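Inorganic pyrophosphatase (Thermus thermophilus, PDB 2PRD) probably catalyses the magnesium-dependent hydrolysis of inorganic pyrophosphate to two phosphate ions, working as a homohexamer. Local coordinates at residues R24-Y32 and I39-G47; V85-L93 and D116-V124. All blocks are in the same frame, centred on the assembly; numbering follows the deposited sequence.

Contact 1 and contact 2 lie on opposite sides of the chain's centre, with their centres about 24 Å apart. They share no element. Contact 1 is a two-strand hairpin at the predicted substrate site. Contact 2 sets a strand of the six-stranded mixed sheet against the loop that leads to helix 126-138, away from that site. Both are partly buried. In 24-32 with 39-47 the strands are joined by backbone hydrogen bonds, and Lys-29 and Arg-43 reach a sulfate. In 85-93 with 116-124 the bonds come from one arginine, joined by an amide laid against its guanidinium, a water and apolar packing around Val-90. The bulge of contact 1 joins its strands; 85-93 bulges against a neighbouring strand.

Contact 1 of 2, residues R24-Y32 and I39-G47; sequences RGSGNKYEY and IKLDRVLPG. With SO4 (sulfate ion), chain B.
A sulfate marks the predicted substrate site, held between Lys-29 and Arg-43 on one face of a beta hairpin. Arg-43 NH1 donates to sulfate O4 at 2.9 Å, and NH2 reaches O2 along an almost straight bond (179°). Lys-29 NZ adds a weak bond to O3. Lys-29 chi1 (-147°) carries CG over one face of the Arg-43 guanidinium, 3.9 Å from NH1. The bend at chi2 turns CE and NZ onto the sulfate. Asp-42 OD2 meets NH1 in the guanidinium plane, a 3.1 Å salt bridge. Glu-143 binds NE, and Tyr-139 and Lys-140 also hold the sulfate. With an alanine in place of Arg-43, the sulfate is likely to lose two hydrogen bonds, and Asp-42 and Glu-143 their cationic partner.

Strands 28-32 and 39-44 run antiparallel, with a classic beta bulge where Asp-42 and Arg-43 both face Lys-29. Lys-29 O accepts from both backbone nitrogens, Asp-42 N at 2.9 Å and Arg-43 N at 3.2 Å. The bulge brings Asp-42 beside Glu-31, their carboxylates stacked with planes 19° apart and Glu-31 OE2 3.4 Å from Asp-42 OD1. These like charges have cations nearby: Arg-43 at Asp-42, and Lys-29 NZ in a long ion pair with Glu-31 OE2. On the other face, Tyr-30 CE1 touches Leu-41 CD1 at 3.8 Å. Ile-39 CD1 meets the Tyr-32 ring edge, and Leu-41 packs on Val-109 of a second subunit.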
loop_
_atom_site.group_PDB
_atom_site.type_symbol
_atom_site.label_atom_id
_atom_site.label_comp_id
_atom_site.label_asym_id
_atom_site.label_seq_id
_atom_site.Cartn_x
_atom_site.Cartn_y
_atom_site.Cartn_z
ATOM N N ARG A 24 -12.335 4.852 -1.887
ATOM C CA ARG A 24 -12.511 3.688 -2.745
ATOM C C ARG A 24 -11.510 2.631 -2.295
ATOM O O ARG A 24 -10.362 2.985 -1.977
ATOM C CB ARG A 24 -12.212 4.084 -4.204
ATOM C CG ARG A 24 -11.986 2.799 -5.027
ATOM C CD ARG A 24 -12.290 3.015 -6.482
ATOM N NE ARG A 24 -11.381 3.954 -7.072
ATOM C CZ ARG A 24 -10.084 3.729 -7.283
ATOM N NH1 ARG A 24 -9.512 2.585 -6.973
ATOM N NH2 ARG A 24 -9.389 4.702 -7.836
ATOM N N GLY A 25 -11.910 1.354 -2.240
ATOM C CA GLY A 25 -10.910 0.355 -1.829
ATOM C C GLY A 25 -10.878 0.153 -0.345
ATOM O O GLY A 25 -10.109 -0.709 0.109
ATOM N N SER A 26 -11.721 0.864 0.376
ATOM C CA SER A 26 -11.777 0.707 1.828
ATOM C C SER A 26 -12.934 -0.118 2.312
ATOM O O SER A 26 -14.056 -0.137 1.752
ATOM C CB SER A 26 -11.817 2.150 2.421
ATOM O OG SER A 26 -11.935 1.998 3.839
ATOM N N GLY A 27 -12.674 -0.864 3.378
ATOM C CA GLY A 27 -13.629 -1.730 4.066
ATOM C C GLY A 27 -14.023 -1.119 5.402
ATOM O O GLY A 27 -14.829 -1.686 6.156
ATOM N N ASN A 28 -13.468 0.046 5.699
ATOM C CA ASN A 28 -13.731 0.822 6.922
ATOM C C ASN A 28 -14.824 1.832 6.589
ATOM O O ASN A 28 -14.641 2.813 5.865
ATOM C CB ASN A 28 -12.499 1.476 7.509
ATOM C CG ASN A 28 -11.644 0.618 8.392
ATOM O OD1 ASN A 28 -12.026 -0.384 8.994
ATOM N ND2 ASN A 28 -10.406 1.077 8.605
ATOM N N LYS A 29 -16.048 1.533 7.068
ATOM C CA LYS A 29 -17.178 2.410 6.755
ATOM C C LYS A 29 -17.252 3.590 7.710
ATOM O O LYS A 29 -17.895 3.437 8.728
ATOM C CB LYS A 29 -18.466 1.585 6.833
ATOM C CG LYS A 29 -19.571 1.954 5.893
ATOM C CD LYS A 29 -20.275 3.251 6.254
ATOM C CE LYS A 29 -21.520 3.454 5.377
ATOM N NZ LYS A 29 -21.979 4.888 5.453
ATOM N N TYR A 30 -16.657 4.690 7.354
ATOM C CA TYR A 30 -16.635 5.913 8.122
ATOM C C TYR A 30 -17.846 6.790 7.775
ATOM O O TYR A 30 -18.399 6.674 6.694
ATOM C CB TYR A 30 -15.425 6.806 7.750
ATOM C CG TYR A 30 -14.095 6.202 8.080
ATOM C CD1 TYR A 30 -13.776 5.976 9.429
ATOM C CD2 TYR A 30 -13.154 5.901 7.100
ATOM C CE1 TYR A 30 -12.538 5.439 9.760
ATOM C CE2 TYR A 30 -11.954 5.289 7.428
ATOM C CZ TYR A 30 -11.668 5.085 8.766
ATOM O OH TYR A 30 -10.430 4.576 9.128
ATOM N N GLU A 31 -18.138 7.686 8.710
ATOM C CA GLU A 31 -19.252 8.617 8.501
ATOM C C GLU A 31 -18.968 9.925 9.232
ATOM O O GLU A 31 -18.438 9.801 10.334
ATOM C CB GLU A 31 -20.453 8.123 9.306
ATOM C CG GLU A 31 -21.303 7.142 8.555
ATOM C CD GLU A 31 -22.474 6.726 9.466
ATOM O OE1 GLU A 31 -22.453 7.317 10.570
ATOM O OE2 GLU A 31 -23.248 5.856 9.025
ATOM N N TYR A 32 -19.457 11.008 8.665
ATOM C CA TYR A 32 -19.268 12.284 9.371
ATOM C C TYR A 32 -20.427 12.424 10.352
ATOM O O TYR A 32 -21.570 12.189 9.964
ATOM C CB TYR A 32 -19.263 13.436 8.395
ATOM C CG TYR A 32 -19.230 14.749 9.130
ATOM C CD1 TYR A 32 -18.028 15.167 9.678
ATOM C CD2 TYR A 32 -20.373 15.531 9.289
ATOM C CE1 TYR A 32 -17.958 16.383 10.371
ATOM C CE2 TYR A 32 -20.313 16.738 9.982
ATOM C CZ TYR A 32 -19.100 17.136 10.513
ATOM O OH TYR A 32 -18.976 18.341 11.179
ATOM N N ILE A 39 -15.142 12.596 12.061
ATOM C CA ILE A 39 -15.434 11.359 11.272
ATOM C C ILE A 39 -15.424 10.221 12.274
ATOM O O ILE A 39 -14.496 10.153 13.082
ATOM C CB ILE A 39 -14.460 11.184 10.114
ATOM C CG1 ILE A 39 -15.114 11.729 8.837
ATOM C CG2 ILE A 39 -14.143 9.719 9.814
ATOM C CD1 ILE A 39 -14.859 13.094 8.377
ATOM N N LYS A 40 -16.471 9.403 12.247
ATOM C CA LYS A 40 -16.532 8.292 13.175
ATOM C C LYS A 40 -16.565 6.993 12.379
ATOM O O LYS A 40 -17.016 7.036 11.230
ATOM C CB LYS A 40 -17.857 8.403 13.939
ATOM C CG LYS A 40 -17.986 7.323 15.009
ATOM C CD LYS A 40 -19.223 7.610 15.871
ATOM C CE LYS A 40 -20.495 7.130 15.182
ATOM N NZ LYS A 40 -20.819 5.718 15.554
ATOM N N LEU A 41 -16.164 5.914 13.034
ATOM C CA LEU A 41 -16.248 4.635 12.278
ATOM C C LEU A 41 -17.621 4.066 12.593
ATOM O O LEU A 41 -17.912 3.809 13.754
ATOM C CB LEU A 41 -15.180 3.664 12.714
ATOM C CG LEU A 41 -15.365 2.294 12.013
ATOM C CD1 LEU A 41 -14.467 2.380 10.761
ATOM C CD2 LEU A 41 -14.993 1.190 12.947
ATOM N N ASP A 42 -18.399 3.942 11.531
ATOM C CA ASP A 42 -19.749 3.392 11.722
ATOM C C ASP A 42 -19.599 1.896 11.864
ATOM O O ASP A 42 -20.163 1.251 12.768
ATOM C CB ASP A 42 -20.562 3.840 10.507
ATOM C CG ASP A 42 -21.950 3.239 10.706
ATOM O OD1 ASP A 42 -22.653 3.704 11.638
ATOM O OD2 ASP A 42 -22.236 2.288 9.966
ATOM N N ARG A 43 -18.752 1.297 11.008
ATOM C CA ARG A 43 -18.538 -0.150 11.150
ATOM C C ARG A 43 -17.546 -0.581 10.084
ATOM O O ARG A 43 -17.332 0.205 9.177
ATOM C CB ARG A 43 -19.830 -0.924 10.883
ATOM C CG ARG A 43 -20.222 -1.030 9.407
ATOM C CD ARG A 43 -21.617 -1.565 9.233
ATOM N NE ARG A 43 -22.068 -1.699 7.857
ATOM C CZ ARG A 43 -22.618 -0.790 7.074
ATOM N NH1 ARG A 43 -22.840 0.469 7.489
ATOM N NH2 ARG A 43 -23.014 -1.052 5.846
ATOM N N VAL A 44 -17.062 -1.781 10.254
ATOM C CA VAL A 44 -16.165 -2.462 9.302
ATOM C C VAL A 44 -17.059 -3.439 8.547
ATOM O O VAL A 44 -17.792 -4.182 9.184
ATOM C CB VAL A 44 -15.027 -3.180 10.023
ATOM C CG1 VAL A 44 -14.013 -3.829 9.092
ATOM C CG2 VAL A 44 -14.276 -2.203 10.917
ATOM N N LEU A 45 -17.060 -3.378 7.226
ATOM C CA LEU A 45 -17.905 -4.284 6.412
ATOM C C LEU A 45 -17.544 -5.721 6.804
ATOM O O LEU A 45 -16.357 -6.017 6.871
ATOM C CB LEU A 45 -17.646 -4.025 4.941
ATOM C CG LEU A 45 -17.881 -2.681 4.305
ATOM C CD1 LEU A 45 -17.515 -2.768 2.810
ATOM C CD2 LEU A 45 -19.339 -2.221 4.454
ATOM N N PRO A 46 -18.575 -6.556 7.012
ATOM C CA PRO A 46 -18.352 -7.917 7.437
ATOM C C PRO A 46 -17.833 -8.890 6.391
ATOM O O PRO A 46 -17.293 -9.932 6.792
ATOM C CB PRO A 46 -19.679 -8.294 8.065
ATOM C CG PRO A 46 -20.700 -7.468 7.287
ATOM C CD PRO A 46 -19.999 -6.169 6.969
ATOM N N GLY A 47 -17.979 -8.557 5.115
ATOM C CA GLY A 47 -17.540 -9.458 4.052
ATOM C C GLY A 47 -16.234 -9.031 3.460
ATOM O O GLY A 47 -15.824 -7.918 3.794
HETATM S S SO4 B . -25.017 2.352 4.769
HETATM O O1 SO4 B . -26.474 2.028 4.919
HETATM O O2 SO4 B . -24.336 1.183 4.107
HETATM O O3 SO4 B . -24.640 3.646 4.138
HETATM O O4 SO4 B . -24.502 2.437 6.203
#

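Contact 2 of 2, residues V85-L93 and D116-V124; sequences VEVRVVGLL and DHIQDIGDV
Arg-88 reaches from strand 84-97 to the loop before helix 126-138 and grips the carbonyl of Ile-118. Its NH2 donates to Ile-118 O at 2.9 Å. NE adds a weak bond to the same oxygen at 3.2 Å. Ile-118 O lies near the guanidinium plane, but NH2 is tilted from the carbonyl plane. A turn of Arg-88 at chi3 (93°) swings the guanidinium along the loop.

NE2 of Gln-119 lies over one guanidinium face, toward its rim, with the amide and guanidinium planes 8° apart. NE2 and NE of Arg-88 are two donors and form no bond. Instead NE2 donates to Asp-116 O at 2.7 Å, which fixes the rotation of the amide. The bend of Gln-119 at chi2 (-88°) folds its end back over Arg-88. A water accepts from Arg-88 NH2 and lies 3.0 Å from Asp-116 OD1, probably bridging two charges too far apart for a salt bridge.

Val-90 and Gly-91 both face Ile-106 of strand 101-109, a classic beta bulge in the mixed sheet. Val-90 points into the loop. Its CG1 touches Gln-119 O at 3.7 Å, and its CG2 faces CG2 of Ile-118 and of Val-124. Gly-91 leaves room for Ile-121 CD1, which lies 4.0 Å from its CA; a CB there would clash.

Asp-123 OD2 holds the turn by accepting from Gln-119 N and Asp-120 N. Gln-119 N meets the anti lone pair of OD2, while Asp-120 N comes from above the carboxylate plane, 2.9 Å from OD2. Asp-120 OD1 takes Ile-121 N and also Arg-158 N, at the start of helix 158-173.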
loop_
_atom_site.group_PDB
_atom_site.type_symbol
_atom_site.label_atom_id
_atom_site.label_comp_id
_atom_site.label_asym_id
_atom_site.label_seq_id
_atom_site.Cartn_x
_atom_site.Cartn_y
_atom_site.Cartn_z
ATOM N N VAL A 85 -14.522 17.499 -2.461
ATOM C CA VAL A 85 -14.040 17.459 -3.880
ATOM C C VAL A 85 -15.182 17.882 -4.747
ATOM O O VAL A 85 -16.349 17.672 -4.368
ATOM C CB VAL A 85 -13.498 16.053 -4.177
ATOM C CG1 VAL A 85 -14.304 14.981 -3.443
ATOM C CG2 VAL A 85 -13.541 15.667 -5.646
ATOM N N GLU A 86 -14.927 18.540 -5.840
ATOM C CA GLU A 86 -15.937 18.936 -6.824
ATOM C C GLU A 86 -16.106 17.682 -7.698
ATOM O O GLU A 86 -15.156 17.103 -8.245
ATOM C CB GLU A 86 -15.378 20.024 -7.731
ATOM C CG GLU A 86 -15.293 21.328 -6.968
ATOM C CD GLU A 86 -14.274 22.226 -7.673
ATOM O OE1 GLU A 86 -13.055 22.097 -7.396
ATOM O OE2 GLU A 86 -14.764 23.010 -8.518
ATOM N N VAL A 87 -17.371 17.370 -7.770
ATOM C CA VAL A 87 -17.814 16.162 -8.464
ATOM C C VAL A 87 -18.769 16.530 -9.570
ATOM O O VAL A 87 -19.709 17.274 -9.343
ATOM C CB VAL A 87 -18.517 15.295 -7.391
ATOM C CG1 VAL A 87 -19.276 14.150 -8.052
ATOM C CG2 VAL A 87 -17.450 14.658 -6.489
ATOM N N ARG A 88 -18.521 15.952 -10.738
ATOM C CA ARG A 88 -19.416 16.082 -11.877
ATOM C C ARG A 88 -20.445 14.961 -11.864
ATOM O O ARG A 88 -20.164 13.763 -11.998
ATOM C CB ARG A 88 -18.610 16.145 -13.170
ATOM C CG ARG A 88 -19.451 16.097 -14.427
ATOM C CD ARG A 88 -18.704 16.601 -15.663
ATOM N NE ARG A 88 -18.123 15.393 -16.262
ATOM C CZ ARG A 88 -16.792 15.342 -16.063
ATOM N NH1 ARG A 88 -16.294 16.376 -15.421
ATOM N NH2 ARG A 88 -16.130 14.336 -16.528
ATOM N N VAL A 89 -21.737 15.368 -11.776
ATOM C CA VAL A 89 -22.894 14.456 -11.771
ATOM C C VAL A 89 -23.218 13.843 -13.117
ATOM O O VAL A 89 -23.616 14.563 -14.051
ATOM C CB VAL A 89 -24.176 15.161 -11.259
ATOM C CG1 VAL A 89 -25.304 14.161 -11.062
ATOM C CG2 VAL A 89 -23.852 15.851 -9.939
ATOM N N VAL A 90 -23.173 12.523 -13.188
ATOM C CA VAL A 90 -23.494 11.900 -14.500
ATOM C C VAL A 90 -24.616 10.904 -14.437
ATOM O O VAL A 90 -25.020 10.417 -15.517
ATOM C CB VAL A 90 -22.184 11.278 -15.054
ATOM C CG1 VAL A 90 -21.068 12.321 -15.039
ATOM C CG2 VAL A 90 -21.753 10.075 -14.238
ATOM N N GLY A 91 -25.189 10.569 -13.284
ATOM C CA GLY A 91 -26.232 9.569 -13.172
ATOM C C GLY A 91 -26.790 9.281 -11.801
ATOM O O GLY A 91 -26.393 9.900 -10.827
ATOM N N LEU A 92 -27.750 8.352 -11.663
ATOM C CA LEU A 92 -28.358 7.981 -10.394
ATOM C C LEU A 92 -28.415 6.447 -10.304
ATOM O O LEU A 92 -28.618 5.774 -11.306
ATOM C CB LEU A 92 -29.858 8.347 -10.271
ATOM C CG LEU A 92 -30.240 9.751 -9.904
ATOM C CD1 LEU A 92 -31.761 9.920 -9.737
ATOM C CD2 LEU A 92 -29.530 10.235 -8.628
ATOM N N LEU A 93 -28.291 6.008 -9.071
ATOM C CA LEU A 93 -28.455 4.600 -8.758
ATOM C C LEU A 93 -29.674 4.598 -7.808
ATOM O O LEU A 93 -29.668 5.222 -6.752
ATOM C CB LEU A 93 -27.260 3.897 -8.147
ATOM C CG LEU A 93 -27.436 2.443 -7.738
ATOM C CD1 LEU A 93 -27.865 1.599 -8.921
ATOM C CD2 LEU A 93 -26.137 1.893 -7.175
ATOM N N ASP A 116 -12.451 13.086 -18.064
ATOM C CA ASP A 116 -13.203 14.100 -18.807
ATOM C C ASP A 116 -14.192 13.512 -19.783
ATOM O O ASP A 116 -15.141 14.190 -20.203
ATOM C CB ASP A 116 -12.265 15.000 -19.604
ATOM C CG ASP A 116 -11.677 16.090 -18.769
ATOM O OD1 ASP A 116 -12.104 16.228 -17.610
ATOM O OD2 ASP A 116 -10.751 16.774 -19.253
ATOM N N HIS A 117 -13.971 12.271 -20.136
ATOM C CA HIS A 117 -14.811 11.551 -21.091
ATOM C C HIS A 117 -16.100 10.954 -20.546
ATOM O O HIS A 117 -16.984 10.533 -21.325
ATOM C CB HIS A 117 -13.930 10.448 -21.719
ATOM C CG HIS A 117 -13.378 9.523 -20.657
ATOM N ND1 HIS A 117 -13.947 8.257 -20.528
ATOM C CD2 HIS A 117 -12.431 9.664 -19.700
ATOM C CE1 HIS A 117 -13.353 7.629 -19.527
ATOM N NE2 HIS A 117 -12.439 8.460 -19.003
ATOM N N ILE A 118 -16.269 10.893 -19.233
ATOM C CA ILE A 118 -17.462 10.387 -18.557
ATOM C C ILE A 118 -18.377 11.575 -18.303
ATOM O O ILE A 118 -18.090 12.400 -17.460
ATOM C CB ILE A 118 -17.067 9.664 -17.257
ATOM C CG1 ILE A 118 -16.015 8.640 -17.669
ATOM C CG2 ILE A 118 -18.339 9.012 -16.744
ATOM C CD1 ILE A 118 -15.374 7.772 -16.628
ATOM N N GLN A 119 -19.416 11.646 -19.146
ATOM C CA GLN A 119 -20.331 12.774 -19.108
ATOM C C GLN A 119 -21.755 12.383 -18.837
ATOM O O GLN A 119 -22.547 13.227 -18.351
ATOM C CB GLN A 119 -20.036 13.619 -20.360
ATOM C CG GLN A 119 -18.649 14.260 -20.459
ATOM C CD GLN A 119 -18.391 15.618 -19.853
ATOM O OE1 GLN A 119 -19.264 16.512 -19.711
ATOM N NE2 GLN A 119 -17.120 15.940 -19.440
ATOM N N ASP A 120 -22.077 11.110 -19.026
ATOM C CA ASP A 120 -23.453 10.647 -18.757
ATOM C C ASP A 120 -23.293 9.216 -18.282
ATOM O O ASP A 120 -22.156 8.741 -18.402
ATOM C CB ASP A 120 -24.338 10.816 -19.960
ATOM C CG ASP A 120 -25.797 11.055 -19.683
ATOM O OD1 ASP A 120 -26.357 10.648 -18.642
ATOM O OD2 ASP A 120 -26.466 11.642 -20.582
ATOM N N ILE A 121 -24.384 8.647 -17.805
ATOM C CA ILE A 121 -24.350 7.292 -17.236
ATOM C C ILE A 121 -23.929 6.265 -18.257
ATOM O O ILE A 121 -23.240 5.277 -17.968
ATOM C CB ILE A 121 -25.652 7.001 -16.500
ATOM C CG1 ILE A 121 -25.539 5.842 -15.508
ATOM C CG2 ILE A 121 -26.810 6.684 -17.457
ATOM C CD1 ILE A 121 -24.568 6.149 -14.376
ATOM N N GLY A 122 -24.290 6.508 -19.507
ATOM C CA GLY A 122 -23.976 5.567 -20.597
ATOM C C GLY A 122 -22.484 5.511 -20.830
ATOM O O GLY A 122 -22.032 4.663 -21.601
ATOM N N ASP A 123 -21.735 6.406 -20.248
ATOM C CA ASP A 123 -20.300 6.514 -20.352
ATOM C C ASP A 123 -19.642 5.679 -19.232
ATOM O O ASP A 123 -18.437 5.462 -19.341
ATOM C CB ASP A 123 -19.774 7.924 -20.229
ATOM C CG ASP A 123 -20.146 8.907 -21.304
ATOM O OD1 ASP A 123 -20.306 8.475 -22.445
ATOM O OD2 ASP A 123 -20.243 10.124 -21.000
ATOM N N VAL A 124 -20.337 5.266 -18.218
ATOM C CA VAL A 124 -19.675 4.436 -17.148
ATOM C C VAL A 124 -19.692 3.061 -17.747
ATOM O O VAL A 124 -20.811 2.631 -18.118
ATOM C CB VAL A 124 -20.493 4.585 -15.870
ATOM C CG1 VAL A 124 -20.013 3.620 -14.797
ATOM C CG2 VAL A 124 -20.237 6.016 -15.318
HETATM O O HOH W 1 -13.310 14.857 -15.236
#